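PDB 7DWM: transcriptional regulator from Vibrio virus VP882, which probably regulates transcription by binding DNA through a LuxR-type domain, and carries the quorum-sensing signal 3,5-dimethylpyrazin-2-ol (DPO) in a PAS-type pocket. Local coordinates for residues G29-K34 with L58-M63; A68-S73 with D92-A97. All coordinates share one frame; numbering follows the deposited sequence.

Contact 1 (29-34 with 58-63) closes along the chain before contact 2 (68-73 with 92-97) opens, and both lie in the PAS fold. Their centres are about 13 Å apart, and both reach the same antiparallel sheet: contact 1 through strand 28-32, contact 2 through strand 88-96, with strands 119-126 and 99-110 between them. Directly between the contacts, A61 and D60 pack against A68 and A71, so the loop before helix 71-80 joins the two. Each contact also reaches the bound DPO: K31 and D60 at one part of the ligand, D92 and Y96 at another. The signal molecule thus sits between sheet strands and the segments leading into helix 71-80.

Contact 1 of 2, residues G29-K34 with L58-M63. With A1U (3,5-dimethylpyrazin-2-ol), chain C.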
loop_
_atom_site.group_PDB
_atom_site.type_symbol
_atom_site.label_atom_id
_atom_site.label_comp_id
_atom_site.label_asym_id
_atom_site.label_seq_id
_atom_site.Cartn_x
_atom_site.Cartn_y
_atom_site.Cartn_z
ATOM N N GLY A 29 11.334 2.751 14.851
ATOM C CA GLY A 29 12.563 3.313 15.396
ATOM C C GLY A 29 12.945 4.601 14.706
ATOM O O GLY A 29 12.301 5.032 13.748
ATOM N N ILE A 30 13.977 5.248 15.255
ATOM C CA ILE A 30 14.545 6.469 14.686
ATOM C C ILE A 30 16.067 6.412 14.810
ATOM O O ILE A 30 16.617 5.906 15.799
ATOM C CB ILE A 30 13.959 7.757 15.327
ATOM C CG1 ILE A 30 14.479 8.027 16.747
ATOM C CG2 ILE A 30 12.446 7.753 15.314
ATOM C CD1 ILE A 30 15.800 8.767 16.795
ATOM N N LYS A 31 16.750 6.916 13.790
ATOM C CA LYS A 31 18.192 7.107 13.871
ATOM C C LYS A 31 18.543 8.528 13.445
ATOM O O LYS A 31 17.684 9.300 13.016
ATOM C CB LYS A 31 18.962 6.063 13.057
ATOM C CG LYS A 31 18.479 5.856 11.662
ATOM C CD LYS A 31 18.454 4.376 11.390
ATOM C CE LYS A 31 18.131 4.105 9.956
ATOM N NZ LYS A 31 18.390 2.697 9.591
ATOM N N ASP A 32 19.831 8.845 13.538
ATOM C CA ASP A 32 20.348 10.199 13.435
ATOM C C ASP A 32 20.823 10.485 12.011
ATOM O O ASP A 32 20.625 9.687 11.090
ATOM C CB ASP A 32 21.472 10.373 14.460
ATOM C CG ASP A 32 21.849 11.816 14.694
ATOM O OD1 ASP A 32 23.035 12.137 14.489
ATOM O OD2 ASP A 32 20.975 12.620 15.086
ATOM N N THR A 33 21.460 11.646 11.824
ATOM C CA THR A 33 22.043 12.022 10.545
ATOM C C THR A 33 23.299 11.225 10.233
ATOM O O THR A 33 23.788 11.290 9.100
ATOM C CB THR A 33 22.359 13.520 10.514
ATOM O OG1 THR A 33 23.011 13.847 9.281
ATOM C CG2 THR A 33 23.274 13.900 11.673
ATOM N N LYS A 34 23.855 10.519 11.214
ATOM C CA LYS A 34 24.925 9.564 10.985
ATOM C C LYS A 34 24.386 8.145 10.835
ATOM O O LYS A 34 25.153 7.178 10.921
ATOM C CB LYS A 34 25.951 9.647 12.113
ATOM C CG LYS A 34 26.895 10.835 11.997
ATOM C CD LYS A 34 27.215 11.426 13.357
ATOM C CE LYS A 34 28.512 10.860 13.912
ATOM N NZ LYS A 34 28.802 11.365 15.282
ATOM N N LEU A 58 24.559 2.066 17.510
ATOM C CA LEU A 58 25.361 1.421 16.439
ATOM C C LEU A 58 24.777 1.777 15.077
ATOM O O LEU A 58 23.776 2.506 15.032
ATOM C CB LEU A 58 25.343 -0.091 16.640
ATOM C CG LEU A 58 24.529 -0.552 17.836
ATOM C CD1 LEU A 58 23.069 -0.212 17.633
ATOM C CD2 LEU A 58 24.707 -2.039 18.050
ATOM N N THR A 59 25.438 1.314 14.018
ATOM C CA THR A 59 24.964 1.520 12.631
ATOM C C THR A 59 24.086 0.335 12.231
ATOM O O THR A 59 23.865 -0.553 13.060
ATOM C CB THR A 59 26.144 1.620 11.667
ATOM O OG1 THR A 59 27.044 0.589 12.055
ATOM C CG2 THR A 59 26.848 2.953 11.737
ATOM N N ASP A 60 23.628 0.305 10.984
ATOM C CA ASP A 60 22.753 -0.784 10.568
ATOM C C ASP A 60 23.483 -2.118 10.490
ATOM O O ASP A 60 22.830 -3.167 10.465
ATOM C CB ASP A 60 22.086 -0.446 9.238
ATOM C CG ASP A 60 20.835 0.386 9.421
ATOM O OD1 ASP A 60 19.959 -0.032 10.207
ATOM O OD2 ASP A 60 20.723 1.454 8.782
ATOM N N ALA A 61 24.815 -2.103 10.463
ATOM C CA ALA A 61 25.603 -3.332 10.512
ATOM C C ALA A 61 25.511 -3.851 11.941
ATOM O O ALA A 61 26.437 -3.759 12.750
ATOM C CB ALA A 61 27.043 -3.083 10.104
ATOM N N ASP A 62 24.353 -4.414 12.247
ATOM C CA ASP A 62 24.025 -4.815 13.605
ATOM C C ASP A 62 24.635 -6.179 13.902
ATOM O O ASP A 62 25.457 -6.699 13.142
ATOM C CB ASP A 62 22.511 -4.842 13.793
ATOM C CG ASP A 62 21.928 -3.471 14.105
ATOM O OD1 ASP A 62 21.663 -3.221 15.297
ATOM O OD2 ASP A 62 21.735 -2.655 13.175
ATOM N N MET A 63 24.218 -6.753 15.030
ATOM C CA MET A 63 24.640 -8.067 15.489
ATOM C C MET A 63 23.603 -9.075 14.984
ATOM O O MET A 63 22.422 -8.738 14.856
ATOM C CB MET A 63 24.700 -8.125 17.021
ATOM C CG MET A 63 25.422 -7.020 17.796
ATOM S SD MET A 63 27.038 -7.374 18.498
ATOM C CE MET A 63 26.469 -7.599 20.190
HETATM C CAB A1U C . 15.886 -2.317 6.835
HETATM C CAC A1U C . 15.876 -2.827 8.157
HETATM C CAE A1U C . 16.290 -0.666 8.965
HETATM C CAF A1U C . 16.285 -0.249 7.617
HETATM C CAG A1U C . 15.640 -4.295 8.384
HETATM C CAH A1U C . 16.510 0.276 10.109
HETATM N NAA A1U C . 16.097 -1.007 6.538
HETATM N NAD A1U C . 16.079 -1.975 9.203
HETATM O OAI A1U C . 16.509 1.127 7.416
#
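The ammonium group of K31 is gripped from several directions. Its main partner in the loop is D60, whose OD2 accepts a 2.8 Å hydrogen bond from K31 NZ, part of a salt bridge, on its syn lone pair, the one on the side of the other carboxylate oxygen. OD1 of D60 adds a weak second bond to K31 NZ at 3.2 Å, so the lysine nitrogen lies in a lopsided fork. A second salt bridge joins K31 NZ to D78 on helix 71-80, and two carboxylates this close would probably stabilise the charged form of the lysine. K31 gets there from the sheet with CG between its backbone N and carbonyl carbon (chi1 49°) and a bend at chi2; beyond that the chain is extended, and it crosses the D60 side chain at about a right angle. This is a PAS fold: strand 28-32 supplies the lysine, and the irregular loop between helices 42-47 and 71-80 supplies the aspartate, both lining the ligand pocket. From the pocket side DPO joins the pair, its OAI oxygen taking a weak hydrogen bond from K31 NZ at 3.3 Å. The ligand methyl CAH rests near the same two residues, 3.5 Å from D60 OD1. F37 of strand 37-40 and A71 and F74 of helix 71-80 pack on the D60 side chain, which is buried together with K31. Just after D60 the loop makes an inverse gamma turn centred on A61, with a weak bond from D62 N back to D60 O.

Contact 2 of 2, residues A68-S73 with D92-A97; sequences AAFADS and DVHPYA. With A1U (3,5-dimethylpyrazin-2-ol), chain C.
F70 and H94 make the whole close packing here, an offset edge-to-face pair within the PAS fold between the start of helix 71-80 and strand 88-96. The imidazole turns its edge to the phenyl ring, with centroids 5.6 Å apart and planes at 71°. Its leading atom is H94 CE1, which comes to 3.8 Å from F70 CD2, and CD2 in turn lies close to the imidazole plane. Both side chains hold CG beside the backbone N and anti to the carbonyl carbon (chi1 -75° for F70), which aims the rings across the gap. H94 is buried: ND1 is hydrogen-bonded to Q232, just before strand 233-236, while NE2 appears to bond D92 OD1, though the position of that oxygen is doubtful. The F70 side is looser: the phenylalanine, at the N-cap position of helix 71-80, is still partly exposed. Toward the ligand, D92 OD2 approaches DPO CAB at 3.3 Å. H94 CB lies over one face of the Y96 ring, offset toward its rim, and Y96 OH reaches back to D92 O at 3.1 Å, arriving well above the carbonyl plane. At its ring edge, Y96 CE1 meets the DPO methyl CAG at 3.8 Å.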
loop_
_atom_site.group_PDB
_atom_site.type_symbol
_atom_site.label_atom_id
_atom_site.label_comp_id
_atom_site.label_asym_id
_atom_site.label_seq_id
_atom_site.Cartn_x
_atom_site.Cartn_y
_atom_site.Cartn_z
ATOM N N ALA A 68 22.649 -6.868 8.002
ATOM C CA ALA A 68 23.861 -6.057 8.035
ATOM C C ALA A 68 24.543 -5.968 6.675
ATOM O O ALA A 68 25.206 -4.964 6.379
ATOM C CB ALA A 68 24.839 -6.615 9.075
ATOM N N ALA A 69 24.399 -6.995 5.833
ATOM C CA ALA A 69 25.052 -6.952 4.529
ATOM C C ALA A 69 24.542 -5.806 3.667
ATOM O O ALA A 69 25.274 -5.333 2.788
ATOM C CB ALA A 69 24.860 -8.281 3.796
ATOM N N PHE A 70 23.319 -5.339 3.908
ATOM C CA PHE A 70 22.767 -4.189 3.208
ATOM C C PHE A 70 22.747 -2.941 4.076
ATOM O O PHE A 70 22.130 -1.940 3.691
ATOM C CB PHE A 70 21.357 -4.504 2.706
ATOM C CG PHE A 70 21.335 -5.405 1.513
ATOM C CD1 PHE A 70 21.256 -4.879 0.236
ATOM C CD2 PHE A 70 21.406 -6.779 1.665
ATOM C CE1 PHE A 70 21.240 -5.706 -0.868
ATOM C CE2 PHE A 70 21.392 -7.610 0.564
ATOM C CZ PHE A 70 21.310 -7.074 -0.703
ATOM N N ALA A 71 23.429 -2.977 5.225
ATOM C CA ALA A 71 23.496 -1.814 6.099
ATOM C C ALA A 71 23.905 -0.582 5.310
ATOM O O ALA A 71 23.223 0.450 5.343
ATOM C CB ALA A 71 24.481 -2.078 7.237
ATOM N N ASP A 72 24.993 -0.707 4.545
ATOM C CA ASP A 72 25.442 0.335 3.635
ATOM C C ASP A 72 24.266 0.970 2.901
ATOM O O ASP A 72 23.977 2.162 3.071
ATOM C CB ASP A 72 26.457 -0.278 2.659
ATOM C CG ASP A 72 26.755 0.612 1.469
ATOM O OD1 ASP A 72 27.882 1.144 1.401
ATOM O OD2 ASP A 72 25.886 0.749 0.582
ATOM N N SER A 73 23.491 0.166 2.178
ATOM C CA SER A 73 22.490 0.773 1.314
ATOM C C SER A 73 21.324 1.313 2.134
ATOM O O SER A 73 20.737 2.340 1.763
ATOM C CB SER A 73 21.996 -0.241 0.281
ATOM O OG SER A 73 20.770 -0.819 0.683
ATOM N N ASP A 92 11.956 -4.330 1.805
ATOM C CA ASP A 92 13.080 -5.047 2.391
ATOM C C ASP A 92 12.701 -6.518 2.472
ATOM O O ASP A 92 11.909 -6.920 3.326
ATOM C CB ASP A 92 13.404 -4.476 3.772
ATOM C CG ASP A 92 14.496 -3.408 3.744
ATOM O OD1 ASP A 92 15.670 -3.715 3.471
ATOM O OD2 ASP A 92 14.207 -2.242 4.019
ATOM N N VAL A 93 13.258 -7.324 1.580
ATOM C CA VAL A 93 13.062 -8.765 1.621
ATOM C C VAL A 93 14.349 -9.380 2.149
ATOM O O VAL A 93 15.410 -9.279 1.512
ATOM C CB VAL A 93 12.681 -9.327 0.244
ATOM C CG1 VAL A 93 12.465 -10.824 0.337
ATOM C CG2 VAL A 93 11.421 -8.639 -0.262
ATOM N N HIS A 94 14.256 -10.014 3.318
ATOM C CA HIS A 94 15.463 -10.400 4.036
ATOM C C HIS A 94 15.243 -11.696 4.792
ATOM O O HIS A 94 14.119 -11.981 5.224
ATOM C CB HIS A 94 15.900 -9.311 5.027
ATOM C CG HIS A 94 16.473 -8.094 4.378
ATOM N ND1 HIS A 94 17.750 -8.052 3.864
ATOM C CD2 HIS A 94 15.944 -6.868 4.167
ATOM C CE1 HIS A 94 17.982 -6.855 3.356
ATOM N NE2 HIS A 94 16.902 -6.116 3.530
ATOM N N PRO A 95 16.295 -12.492 4.986
ATOM C CA PRO A 95 16.253 -13.612 5.944
ATOM C C PRO A 95 16.403 -13.104 7.376
ATOM O O PRO A 95 17.461 -13.159 8.002
ATOM C CB PRO A 95 17.438 -14.474 5.503
ATOM C CG PRO A 95 18.415 -13.489 4.959
ATOM C CD PRO A 95 17.599 -12.398 4.305
ATOM N N TYR A 96 15.302 -12.583 7.912
ATOM C CA TYR A 96 15.300 -12.046 9.259
ATOM C C TYR A 96 15.483 -13.176 10.274
ATOM O O TYR A 96 15.464 -14.365 9.937
ATOM C CB TYR A 96 14.007 -11.273 9.518
ATOM C CG TYR A 96 13.817 -10.082 8.598
ATOM C CD1 TYR A 96 14.648 -8.973 8.684
ATOM C CD2 TYR A 96 12.811 -10.072 7.641
ATOM C CE1 TYR A 96 14.479 -7.885 7.846
ATOM C CE2 TYR A 96 12.637 -8.991 6.797
ATOM C CZ TYR A 96 13.473 -7.901 6.905
ATOM O OH TYR A 96 13.303 -6.824 6.066
ATOM N N ALA A 97 15.645 -12.783 11.540
ATOM C CA ALA A 97 16.025 -13.709 12.603
ATOM C C ALA A 97 15.093 -14.909 12.737
ATOM O O ALA A 97 15.465 -15.881 13.405
ATOM C CB ALA A 97 16.091 -12.963 13.936
HETATM C CAB A1U C . 15.886 -2.317 6.835
HETATM C CAC A1U C . 15.876 -2.827 8.157
HETATM C CAE A1U C . 16.290 -0.666 8.965
HETATM C CAF A1U C . 16.285 -0.249 7.617
HETATM C CAG A1U C . 15.640 -4.295 8.384
HETATM C CAH A1U C . 16.510 0.276 10.109
HETATM N NAA A1U C . 16.097 -1.007 6.538
HETATM N NAD A1U C . 16.079 -1.975 9.203
HETATM O OAI A1U C . 16.509 1.127 7.416
#